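Local coordinates for protein Cow rumen GH26 endo-mannanase (Metagenome, PDB 6UEH) that probably hydrolyses internal beta-1,4-mannosidic linkages of mannans such as galactomannan, pairing a family GH26 catalytic barrel with an accessory CBM6-type domain, at residues F41-N46 with Y122-T127; G75-I80 with P118-A123; W239-P244 with W326-K331; F308-E313 with E339-L344. All coordinates share one frame; numbering follows the deposited sequence.

Contacts 1 and 2 lie in the accessory CBM6-type domain, contacts 3 and 4 in the GH26 barrel. The first two share Tyr122 and Ala123 and have centres 10 Å apart; Leu44 of contact 1 packs on Gln78 and Gly121 of contact 2. Contact 1 also reaches the calcium through Asp126. In the barrel the centres are 11 Å apart and the segments alternate along the chain; Trp329 NE1 of contact 3 lies 2.9 Å from His312 O of contact 4, and His240 and His312 both hold one acetate. Neither contact of one domain touches those of the other; the nearest, contacts 2 and 3, are about 22 Å apart between nearest atoms.

Contact 1 (F41-N46 with Y122-T127); sequences FAYLTN and YAEFDT. With CA (calcium ion), chain B.
Glu124 faces Tyr43 as a non-hydrogen-bonded antiparallel pair, and its side chain runs alongside Phe41. Glu124 CB lies 3.8 Å from Phe41 CD1, and the next carbon, CG, is 3.6 Å from Phe41 CE1. A bend about the CB-CG bond (chi2 73°) then carries the carboxylate to Tyr43, where Glu124 OE2 is 3.3 Å from Tyr43 CE1, oblique to the ring. The other face of the sheet is apolar, with Leu44 CD2 3.6 Å from Phe125 CE1. Ala42 and Phe125 exchange two nearly straight backbone bonds, Ala42 N to Phe125 O measuring 2.8 Å. At the far end Thr45 sits over one face of the Tyr122 ring, its CB 4.1 Å from the centroid and off-centre, while Tyr43 OH meets the ring edge, 3.5 Å from Tyr122 CD1. Replacing Tyr122 by alanine would probably leave Thr45 without the ring it packs on and open a gap beside the Tyr43 hydroxyl. Tyr122 and Ala123 both face Leu44, a G1 beta bulge. Where the chain turns a corner, Asp126 binds the calcium ion through O and OD1, with Glu13, Glu15, Ser37 and Gly40 completing a metal site set in the beta-sandwich of a CBM6-type domain.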
# COMPACT_ATOMS: atom_id res chain seq x y z
N PHE A 41 39.05 -4.86 -4.48
CA PHE A 41 37.68 -4.37 -4.42
C PHE A 41 37.62 -2.86 -4.60
O PHE A 41 38.64 -2.17 -4.58
CB PHE A 41 37.02 -4.77 -3.10
CG PHE A 41 37.72 -4.24 -1.87
CD1 PHE A 41 37.37 -3.02 -1.33
CD2 PHE A 41 38.72 -4.98 -1.26
CE1 PHE A 41 38.01 -2.54 -0.20
CE2 PHE A 41 39.36 -4.51 -0.12
CZ PHE A 41 39.00 -3.28 0.41
N ALA A 42 36.40 -2.35 -4.78
CA ALA A 42 36.17 -0.92 -4.85
C ALA A 42 35.79 -0.39 -3.47
O ALA A 42 34.93 -0.95 -2.80
CB ALA A 42 35.09 -0.59 -5.87
N TYR A 43 36.46 0.68 -3.05
CA TYR A 43 36.12 1.34 -1.79
C TYR A 43 35.37 2.62 -2.12
O TYR A 43 35.96 3.64 -2.44
CB TYR A 43 37.38 1.64 -0.97
CG TYR A 43 37.13 2.24 0.40
CD1 TYR A 43 35.92 2.05 1.06
CD2 TYR A 43 38.11 2.99 1.04
CE1 TYR A 43 35.70 2.60 2.32
CE2 TYR A 43 37.90 3.54 2.28
CZ TYR A 43 36.69 3.34 2.92
OH TYR A 43 36.50 3.90 4.17
N LEU A 44 34.04 2.53 -2.06
CA LEU A 44 33.17 3.67 -2.31
C LEU A 44 33.22 4.63 -1.13
O LEU A 44 32.74 4.30 -0.06
CB LEU A 44 31.74 3.20 -2.55
CG LEU A 44 30.61 4.23 -2.62
CD1 LEU A 44 30.65 4.98 -3.91
CD2 LEU A 44 29.25 3.56 -2.44
N THR A 45 33.81 5.81 -1.32
CA THR A 45 33.87 6.78 -0.23
C THR A 45 32.91 7.94 -0.47
O THR A 45 31.73 7.85 -0.11
CB THR A 45 35.30 7.33 -0.02
OG1 THR A 45 35.84 7.78 -1.27
CG2 THR A 45 36.21 6.26 0.57
N ASN A 46 33.40 9.03 -1.06
CA ASN A 46 32.56 10.19 -1.32
C ASN A 46 32.36 10.48 -2.81
O ASN A 46 32.00 11.59 -3.20
CB ASN A 46 33.14 11.44 -0.63
CG ASN A 46 34.55 11.77 -1.10
OD1 ASN A 46 35.12 11.07 -1.93
ND2 ASN A 46 35.10 12.84 -0.56
N TYR A 122 31.04 4.94 1.87
CA TYR A 122 31.94 4.27 2.81
C TYR A 122 31.52 2.83 3.05
O TYR A 122 31.25 2.40 4.18
CB TYR A 122 32.05 5.07 4.11
CG TYR A 122 32.73 6.39 3.85
CD1 TYR A 122 34.12 6.48 3.81
CD2 TYR A 122 31.99 7.54 3.58
CE1 TYR A 122 34.75 7.68 3.55
CE2 TYR A 122 32.61 8.75 3.32
CZ TYR A 122 33.99 8.81 3.30
OH TYR A 122 34.61 10.01 3.04
N ALA A 123 31.46 2.09 1.95
CA ALA A 123 31.21 0.66 1.94
C ALA A 123 32.09 0.03 0.87
O ALA A 123 32.57 0.72 -0.03
CB ALA A 123 29.74 0.36 1.70
N GLU A 124 32.28 -1.28 0.95
CA GLU A 124 33.20 -1.96 0.06
C GLU A 124 32.45 -2.85 -0.92
O GLU A 124 31.47 -3.51 -0.55
CB GLU A 124 34.22 -2.79 0.85
CG GLU A 124 35.11 -1.96 1.79
CD GLU A 124 34.37 -1.45 3.02
OE1 GLU A 124 33.79 -2.28 3.75
OE2 GLU A 124 34.36 -0.22 3.25
N PHE A 125 32.90 -2.87 -2.17
CA PHE A 125 32.25 -3.66 -3.21
C PHE A 125 33.27 -4.55 -3.93
O PHE A 125 34.20 -4.05 -4.56
CB PHE A 125 31.54 -2.74 -4.21
CG PHE A 125 30.43 -1.94 -3.61
CD1 PHE A 125 30.70 -0.77 -2.91
CD2 PHE A 125 29.11 -2.34 -3.75
CE1 PHE A 125 29.68 -0.03 -2.35
CE2 PHE A 125 28.09 -1.59 -3.20
CZ PHE A 125 28.37 -0.44 -2.50
N ASP A 126 33.09 -5.86 -3.81
CA ASP A 126 33.99 -6.82 -4.45
C ASP A 126 33.54 -7.10 -5.88
O ASP A 126 34.31 -6.92 -6.83
CB ASP A 126 34.03 -8.12 -3.65
CG ASP A 126 34.98 -9.15 -4.24
OD1 ASP A 126 35.90 -8.76 -4.99
OD2 ASP A 126 34.80 -10.35 -3.96
N THR A 127 32.31 -7.57 -6.03
CA THR A 127 31.70 -7.80 -7.33
C THR A 127 30.27 -7.28 -7.35
O THR A 127 29.66 -7.08 -6.29
CB THR A 127 31.69 -9.29 -7.71
OG1 THR A 127 30.95 -10.02 -6.73
CG2 THR A 127 33.10 -9.85 -7.81
CA CA B . 36.87 -7.80 -6.85

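Contact 2 (G75-I80 with P118-A123); sequences GRLQTI and PIYGYA
Gly121 O is gripped by two side chains, Arg76 NE and Gln78 NE2, which reach it from opposite faces of its carbonyl plane. The amide bond is straight, Gln78 NE2 to Gly121 O being 2.9 Å with 177° at the hydrogen, whereas the bond from Arg76 NE is more bent (136°). Arg76 runs out extended from CG to NE, which lets its NH2 also bond Tyr120 O at 3.1 Å, while Tyr120 CB lies over one face of the guanidinium. The remaining nitrogen, NH1, forms a salt bridge with Asp72. A lysine in place of Arg76 would probably not serve these carbonyls and Asp72 together, leaving the carbonyls of Tyr120 and Gly121 less firmly held. Further along strand 76-82, Tyr120 N, the nitrogen of the cis peptide bond after Ile119, donates to Leu77 O at 2.7 Å, and Leu77 CD2 sits over the Tyr120 ring, 4.1 Å from its centroid. Thr79 OG1 donates to a lone pair of Ile119 O, in the carbonyl plane, at 2.7 Å. Three successive carbonyls of an irregular connection between strands 110-117 and 123-132 thus receive side-chain donors from a single strand, which, with one backbone bond, hold it without regular sheet pairing.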
# COMPACT_ATOMS: atom_id res chain seq x y z
N GLY A 75 24.81 -0.30 10.95
CA GLY A 75 24.40 -0.28 9.56
C GLY A 75 24.53 1.11 8.95
O GLY A 75 24.56 2.10 9.67
N ARG A 76 24.62 1.17 7.63
CA ARG A 76 24.82 2.44 6.94
C ARG A 76 24.03 2.50 5.63
O ARG A 76 24.09 1.57 4.82
CB ARG A 76 26.31 2.67 6.66
CG ARG A 76 26.64 4.04 6.08
CD ARG A 76 28.15 4.28 6.05
NE ARG A 76 28.48 5.61 5.56
CZ ARG A 76 28.59 6.69 6.33
NH1 ARG A 76 28.39 6.60 7.64
NH2 ARG A 76 28.89 7.87 5.79
N LEU A 77 23.30 3.59 5.44
CA LEU A 77 22.51 3.79 4.23
C LEU A 77 23.39 3.77 2.98
O LEU A 77 24.45 4.39 2.94
CB LEU A 77 21.74 5.10 4.31
CG LEU A 77 20.78 5.38 3.14
CD1 LEU A 77 19.59 4.44 3.19
CD2 LEU A 77 20.32 6.84 3.14
N GLN A 78 22.94 3.05 1.95
CA GLN A 78 23.62 3.04 0.67
C GLN A 78 22.61 3.34 -0.43
O GLN A 78 21.40 3.19 -0.23
CB GLN A 78 24.31 1.70 0.42
CG GLN A 78 25.35 1.34 1.46
CD GLN A 78 26.49 2.34 1.53
OE1 GLN A 78 26.94 2.85 0.50
NE2 GLN A 78 26.95 2.62 2.74
N THR A 79 23.10 3.74 -1.60
CA THR A 79 22.22 4.11 -2.69
C THR A 79 22.64 3.48 -4.02
O THR A 79 23.73 3.74 -4.51
CB THR A 79 22.16 5.64 -2.86
OG1 THR A 79 21.57 6.23 -1.70
CG2 THR A 79 21.33 6.01 -4.09
N ILE A 80 21.76 2.66 -4.57
CA ILE A 80 21.96 2.17 -5.93
C ILE A 80 21.09 3.02 -6.85
O ILE A 80 20.00 3.45 -6.48
CB ILE A 80 21.62 0.66 -6.08
CG1 ILE A 80 22.03 0.15 -7.46
CG2 ILE A 80 20.14 0.39 -5.79
CD1 ILE A 80 21.95 -1.35 -7.62
N PRO A 118 27.56 7.94 -3.31
CA PRO A 118 28.03 8.18 -1.94
C PRO A 118 26.94 8.71 -1.02
O PRO A 118 27.10 9.76 -0.40
CB PRO A 118 29.13 9.23 -2.14
CG PRO A 118 28.74 9.94 -3.39
CD PRO A 118 28.16 8.88 -4.27
N ILE A 119 25.83 7.99 -0.96
CA ILE A 119 24.73 8.32 -0.05
C ILE A 119 24.33 7.06 0.71
O ILE A 119 23.40 6.36 0.30
CB ILE A 119 23.51 8.88 -0.81
CG1 ILE A 119 23.93 9.95 -1.82
CG2 ILE A 119 22.47 9.44 0.16
CD1 ILE A 119 22.80 10.45 -2.70
N TYR A 120 25.03 6.76 1.81
CA TYR A 120 26.07 7.63 2.36
C TYR A 120 27.49 7.11 2.11
O TYR A 120 28.45 7.59 2.73
CB TYR A 120 25.86 7.82 3.86
CG TYR A 120 24.56 8.52 4.21
CD1 TYR A 120 24.09 9.58 3.44
CD2 TYR A 120 23.81 8.12 5.31
CE1 TYR A 120 22.91 10.22 3.76
CE2 TYR A 120 22.63 8.76 5.63
CZ TYR A 120 22.18 9.81 4.85
OH TYR A 120 21.01 10.44 5.17
N GLY A 121 27.64 6.13 1.23
CA GLY A 121 28.95 5.62 0.87
C GLY A 121 29.71 4.96 2.00
O GLY A 121 29.12 4.48 2.97
N TYR A 122 31.04 4.94 1.87
CA TYR A 122 31.94 4.27 2.81
C TYR A 122 31.52 2.83 3.05
O TYR A 122 31.25 2.40 4.18
CB TYR A 122 32.05 5.07 4.11
CG TYR A 122 32.73 6.39 3.85
CD1 TYR A 122 34.12 6.48 3.81
CD2 TYR A 122 31.99 7.54 3.58
CE1 TYR A 122 34.75 7.68 3.55
CE2 TYR A 122 32.61 8.75 3.32
CZ TYR A 122 33.99 8.81 3.30
OH TYR A 122 34.61 10.01 3.04
N ALA A 123 31.46 2.09 1.95
CA ALA A 123 31.21 0.66 1.94
C ALA A 123 32.09 0.03 0.87
O ALA A 123 32.57 0.72 -0.03
CB ALA A 123 29.74 0.36 1.70

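Contact 3 (W239-P244 with W326-K331); sequences WHINVP and WFWWGK. With ACT (acetate ion), chain D.
Past the C-terminal end of barrel strand 234-238, the inverse gamma turn centred on His240 leads into a segment that meets the aromatic run Phe327-Trp329. The polar bond between them joins Trp328 NE1 to Ile241 O, 3.0 Å long and 166° at the hydrogen, with the acceptor in the indole plane. Trp328 is sandwiched: Val243 CG1 lies over its five-membered ring, 3.8 Å from the centroid, and Trp329 CE3 stands over the opposite face. Its chi1 of 66° turns the indole nitrogen to Ile241 O. Trp329 meets Ile241 O at its edge, Trp329 CZ3 lying 3.9 Å from that oxygen and also touching Ile241 CG2, and its own NE1 bonds His312 O. Phe327 CZ lies 4.0 Å from His240 NE2, the planes at 85° and the approach oblique. Trp326 and Trp329 lie over the two faces of Phe327. His240 NE2 donates to acetate O at 2.6 Å, and its ND1 is bonded to Asp206, so the imidazole is held at both nitrogens. One indole N-H thus ties the segments, while His240 and His312 hold an acetate, probably from the crystallisation liquor, beside the Phe327 edge, consistent with the active-site cleft at the C-terminal ends of the barrel strands.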
# COMPACT_ATOMS: atom_id res chain seq x y z
N TRP A 239 -14.63 3.49 7.18
CA TRP A 239 -15.48 3.84 8.31
C TRP A 239 -14.93 5.09 9.01
O TRP A 239 -14.25 4.98 10.03
CB TRP A 239 -15.57 2.67 9.29
CG TRP A 239 -16.51 2.85 10.44
CD1 TRP A 239 -17.69 3.54 10.44
CD2 TRP A 239 -16.36 2.32 11.76
NE1 TRP A 239 -18.28 3.47 11.69
CE2 TRP A 239 -17.48 2.73 12.51
CE3 TRP A 239 -15.38 1.53 12.38
CZ2 TRP A 239 -17.64 2.39 13.86
CZ3 TRP A 239 -15.54 1.19 13.72
CH2 TRP A 239 -16.67 1.62 14.44
N HIS A 240 -15.23 6.26 8.46
CA HIS A 240 -14.76 7.52 9.03
C HIS A 240 -15.54 7.90 10.30
O HIS A 240 -16.16 8.96 10.36
CB HIS A 240 -14.88 8.66 8.01
CG HIS A 240 -13.82 8.64 6.96
ND1 HIS A 240 -13.85 7.77 5.89
CD2 HIS A 240 -12.70 9.38 6.80
CE1 HIS A 240 -12.79 7.98 5.12
NE2 HIS A 240 -12.08 8.95 5.65
N ILE A 241 -15.49 7.04 11.31
CA ILE A 241 -16.24 7.26 12.53
C ILE A 241 -15.66 8.43 13.33
O ILE A 241 -14.48 8.43 13.71
CB ILE A 241 -16.30 5.98 13.41
CG1 ILE A 241 -17.03 6.26 14.73
CG2 ILE A 241 -14.90 5.40 13.65
CD1 ILE A 241 -18.49 6.63 14.55
N ASN A 242 -16.49 9.44 13.57
CA ASN A 242 -16.08 10.63 14.30
C ASN A 242 -16.21 10.48 15.82
O ASN A 242 -16.94 9.63 16.31
CB ASN A 242 -16.90 11.85 13.86
CG ASN A 242 -16.50 12.37 12.49
OD1 ASN A 242 -16.20 11.60 11.58
ND2 ASN A 242 -16.48 13.69 12.35
N VAL A 243 -15.48 11.32 16.55
CA VAL A 243 -15.67 11.46 17.99
C VAL A 243 -16.01 12.92 18.27
O VAL A 243 -15.71 13.79 17.46
CB VAL A 243 -14.41 11.04 18.78
CG1 VAL A 243 -14.08 9.57 18.52
CG2 VAL A 243 -13.23 11.93 18.43
N PRO A 244 -16.65 13.19 19.42
CA PRO A 244 -16.87 14.60 19.77
C PRO A 244 -15.56 15.33 19.99
O PRO A 244 -14.65 14.78 20.61
CB PRO A 244 -17.68 14.51 21.08
CG PRO A 244 -18.29 13.15 21.06
CD PRO A 244 -17.29 12.27 20.38
N TRP A 326 -3.07 11.24 11.58
CA TRP A 326 -4.05 12.29 11.34
C TRP A 326 -5.47 11.83 11.67
O TRP A 326 -6.39 12.63 11.70
CB TRP A 326 -3.99 12.79 9.89
CG TRP A 326 -3.99 11.73 8.84
CD1 TRP A 326 -4.99 10.84 8.56
CD2 TRP A 326 -2.94 11.47 7.89
NE1 TRP A 326 -4.63 10.04 7.51
CE2 TRP A 326 -3.38 10.40 7.08
CE3 TRP A 326 -1.68 12.03 7.65
CZ2 TRP A 326 -2.59 9.88 6.05
CZ3 TRP A 326 -0.91 11.51 6.63
CH2 TRP A 326 -1.36 10.45 5.84
N PHE A 327 -5.63 10.53 11.93
CA PHE A 327 -6.90 10.00 12.43
C PHE A 327 -6.77 9.71 13.92
O PHE A 327 -5.68 9.38 14.39
CB PHE A 327 -7.30 8.74 11.67
CG PHE A 327 -7.77 9.00 10.26
CD1 PHE A 327 -8.63 10.05 9.99
CD2 PHE A 327 -7.35 8.20 9.22
CE1 PHE A 327 -9.07 10.29 8.70
CE2 PHE A 327 -7.77 8.44 7.92
CZ PHE A 327 -8.63 9.48 7.66
N TRP A 328 -7.87 9.82 14.66
CA TRP A 328 -7.80 9.71 16.12
C TRP A 328 -7.34 8.33 16.58
O TRP A 328 -6.70 8.20 17.63
CB TRP A 328 -9.14 10.06 16.77
CG TRP A 328 -10.29 9.13 16.48
CD1 TRP A 328 -11.28 9.31 15.55
CD2 TRP A 328 -10.59 7.88 17.13
NE1 TRP A 328 -12.16 8.26 15.58
CE2 TRP A 328 -11.76 7.37 16.54
CE3 TRP A 328 -9.98 7.15 18.16
CZ2 TRP A 328 -12.33 6.16 16.94
CZ3 TRP A 328 -10.55 5.95 18.55
CH2 TRP A 328 -11.71 5.47 17.94
N TRP A 329 -7.63 7.29 15.80
CA TRP A 329 -7.28 5.94 16.22
C TRP A 329 -5.78 5.64 16.15
O TRP A 329 -5.33 4.60 16.62
CB TRP A 329 -8.06 4.90 15.41
CG TRP A 329 -8.09 5.12 13.92
CD1 TRP A 329 -7.10 4.82 13.03
CD2 TRP A 329 -9.17 5.66 13.16
NE1 TRP A 329 -7.50 5.15 11.76
CE2 TRP A 329 -8.77 5.67 11.81
CE3 TRP A 329 -10.45 6.14 13.49
CZ2 TRP A 329 -9.59 6.14 10.79
CZ3 TRP A 329 -11.26 6.61 12.47
CH2 TRP A 329 -10.83 6.61 11.13
N GLY A 330 -5.01 6.56 15.58
CA GLY A 330 -3.56 6.38 15.50
C GLY A 330 -2.81 7.32 16.43
O GLY A 330 -1.59 7.28 16.52
N LYS A 331 -3.58 8.14 17.14
CA LYS A 331 -3.04 9.21 17.98
C LYS A 331 -2.20 8.70 19.15
O LYS A 331 -1.31 9.40 19.63
CB LYS A 331 -4.19 10.07 18.50
CG LYS A 331 -3.78 11.36 19.18
CD LYS A 331 -5.02 12.14 19.58
CE LYS A 331 -4.67 13.46 20.26
NZ LYS A 331 -5.90 14.21 20.62
C ACT D . -9.81 9.53 3.39
O ACT D . -10.15 10.22 4.38
OXT ACT D . -9.82 8.29 3.56
CH3 ACT D . -9.40 10.16 2.09

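Contact 4 (F308-E313 with E339-L344); sequences FRPLHE and EIWKYL. With ACT (acetate ion), chain D.
Pro310 and Leu311, which follow barrel strand 306-309, press into helix 334-351 against Trp341 and Leu344. The close packing is at the proline: Pro310 CB is 3.6 Å from Leu344 CD2, and the pyrrolidine ring crosses the Trp341 side chain at about a right angle, Pro310 CG 3.9 Å from Trp341 CZ3. Pro310 O adds to this, lying in plane at the indole edge, 3.2 Å from Trp341 CZ3. A chi1 of 177° swings the Trp341 indole away from its own N and brings CE3, CZ3 and CH2 of its six-membered ring to Pro310 and Leu311; its NE1 is bonded to Tyr379 O. Leu311 CD1 wedges in next to it, 3.6 Å from Trp341 CA and 3.9 Å from Leu344 CD2. Fit is slacker toward Ile340, whose CG2 stays 4.1 Å from Leu311 CD1. Glu339 and Lys342 form the partly exposed side of the helix and make no contact with 308-313. The other side of the strand end is polar: Arg309 forms salt bridges with Asp386 and Glu428, and His312 NE2 donates to acetate OXT at 2.9 Å. Residues 339-344 meet this segment without a hydrogen bond, although Leu311 O is bonded to Tyr337 OH earlier in the same helix. Arg309 and His312 turn away from the helix to polar partners, so one short segment joins a hydrophobic barrel shell to a polar interior.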
# COMPACT_ATOMS: atom_id res chain seq x y z
N PHE A 308 -13.78 -4.91 4.03
CA PHE A 308 -13.96 -3.93 5.10
C PHE A 308 -12.62 -3.33 5.52
O PHE A 308 -11.72 -4.05 5.95
CB PHE A 308 -14.67 -4.59 6.29
CG PHE A 308 -15.08 -3.63 7.36
CD1 PHE A 308 -15.68 -2.42 7.04
CD2 PHE A 308 -14.90 -3.94 8.70
CE1 PHE A 308 -16.07 -1.54 8.03
CE2 PHE A 308 -15.29 -3.06 9.69
CZ PHE A 308 -15.88 -1.86 9.36
N ARG A 309 -12.51 -2.01 5.39
CA ARG A 309 -11.26 -1.31 5.69
C ARG A 309 -11.46 -0.27 6.80
O ARG A 309 -11.43 0.94 6.55
CB ARG A 309 -10.73 -0.64 4.41
CG ARG A 309 -9.31 -0.09 4.52
CD ARG A 309 -8.81 0.37 3.15
NE ARG A 309 -9.68 1.36 2.54
CZ ARG A 309 -9.42 2.66 2.48
NH1 ARG A 309 -8.29 3.13 3.00
NH2 ARG A 309 -10.27 3.49 1.90
N PRO A 310 -11.66 -0.74 8.04
CA PRO A 310 -11.83 0.19 9.15
C PRO A 310 -10.49 0.71 9.63
O PRO A 310 -9.47 0.16 9.22
CB PRO A 310 -12.50 -0.68 10.22
CG PRO A 310 -11.88 -2.02 10.00
CD PRO A 310 -11.65 -2.14 8.50
N LEU A 311 -10.49 1.74 10.48
CA LEU A 311 -9.28 2.18 11.16
C LEU A 311 -8.13 2.39 10.18
O LEU A 311 -7.01 1.94 10.43
CB LEU A 311 -8.89 1.17 12.24
CG LEU A 311 -9.96 0.90 13.31
CD1 LEU A 311 -9.62 -0.34 14.12
CD2 LEU A 311 -10.11 2.11 14.21
N HIS A 312 -8.43 3.05 9.07
CA HIS A 312 -7.50 3.13 7.95
C HIS A 312 -6.49 4.27 8.09
O HIS A 312 -6.66 5.16 8.93
CB HIS A 312 -8.28 3.27 6.64
CG HIS A 312 -8.99 4.58 6.49
ND1 HIS A 312 -9.95 5.02 7.39
CD2 HIS A 312 -8.89 5.54 5.55
CE1 HIS A 312 -10.40 6.20 7.00
NE2 HIS A 312 -9.78 6.54 5.89
N GLU A 313 -5.45 4.23 7.26
CA GLU A 313 -4.39 5.24 7.23
C GLU A 313 -3.84 5.53 8.63
O GLU A 313 -3.57 6.68 8.98
CB GLU A 313 -4.91 6.53 6.59
CG GLU A 313 -5.34 6.37 5.14
CD GLU A 313 -5.76 7.69 4.50
OE1 GLU A 313 -5.78 8.72 5.21
OE2 GLU A 313 -6.06 7.70 3.29
N GLU A 339 -3.96 -2.79 19.21
CA GLU A 339 -4.88 -3.28 20.22
C GLU A 339 -6.32 -2.87 19.90
O GLU A 339 -7.26 -3.63 20.11
CB GLU A 339 -4.48 -2.77 21.61
CG GLU A 339 -3.13 -3.31 22.09
CD GLU A 339 -2.73 -2.76 23.45
OE1 GLU A 339 -1.53 -2.85 23.80
OE2 GLU A 339 -3.61 -2.26 24.18
N ILE A 340 -6.49 -1.66 19.36
CA ILE A 340 -7.80 -1.18 18.96
C ILE A 340 -8.34 -1.99 17.79
O ILE A 340 -9.52 -2.36 17.77
CB ILE A 340 -7.77 0.32 18.58
CG1 ILE A 340 -7.40 1.16 19.80
CG2 ILE A 340 -9.11 0.76 18.02
CD1 ILE A 340 -7.31 2.65 19.52
N TRP A 341 -7.48 -2.28 16.81
CA TRP A 341 -7.86 -3.12 15.68
C TRP A 341 -8.32 -4.50 16.14
O TRP A 341 -9.36 -5.00 15.69
CB TRP A 341 -6.69 -3.28 14.70
CG TRP A 341 -6.99 -4.19 13.54
CD1 TRP A 341 -6.91 -5.56 13.52
CD2 TRP A 341 -7.40 -3.80 12.22
NE1 TRP A 341 -7.25 -6.04 12.28
CE2 TRP A 341 -7.56 -4.98 11.46
CE3 TRP A 341 -7.65 -2.57 11.61
CZ2 TRP A 341 -7.96 -4.97 10.13
CZ3 TRP A 341 -8.05 -2.56 10.28
CH2 TRP A 341 -8.20 -3.75 9.55
N LYS A 342 -7.55 -5.11 17.03
CA LYS A 342 -7.89 -6.42 17.56
C LYS A 342 -9.21 -6.37 18.33
O LYS A 342 -10.01 -7.30 18.26
CB LYS A 342 -6.77 -6.95 18.46
CG LYS A 342 -5.49 -7.28 17.71
CD LYS A 342 -4.44 -7.87 18.64
CE LYS A 342 -3.17 -8.22 17.88
NZ LYS A 342 -2.12 -8.77 18.78
N TYR A 343 -9.43 -5.27 19.04
CA TYR A 343 -10.68 -5.05 19.77
C TYR A 343 -11.87 -5.09 18.83
O TYR A 343 -12.84 -5.80 19.07
CB TYR A 343 -10.63 -3.72 20.53
CG TYR A 343 -11.84 -3.44 21.40
CD1 TYR A 343 -12.99 -2.86 20.88
CD2 TYR A 343 -11.82 -3.74 22.76
CE1 TYR A 343 -14.09 -2.59 21.69
CE2 TYR A 343 -12.91 -3.48 23.57
CZ TYR A 343 -14.04 -2.91 23.03
OH TYR A 343 -15.13 -2.65 23.83
N LEU A 344 -11.79 -4.31 17.75
CA LEU A 344 -12.86 -4.24 16.76
C LEU A 344 -13.08 -5.59 16.08
O LEU A 344 -14.21 -6.03 15.90
CB LEU A 344 -12.56 -3.17 15.72
CG LEU A 344 -13.58 -3.02 14.58
CD1 LEU A 344 -14.95 -2.65 15.12
CD2 LEU A 344 -13.10 -2.00 13.56
C ACT D . -9.81 9.53 3.39
O ACT D . -10.15 10.22 4.38
OXT ACT D . -9.82 8.29 3.56
CH3 ACT D . -9.40 10.16 2.09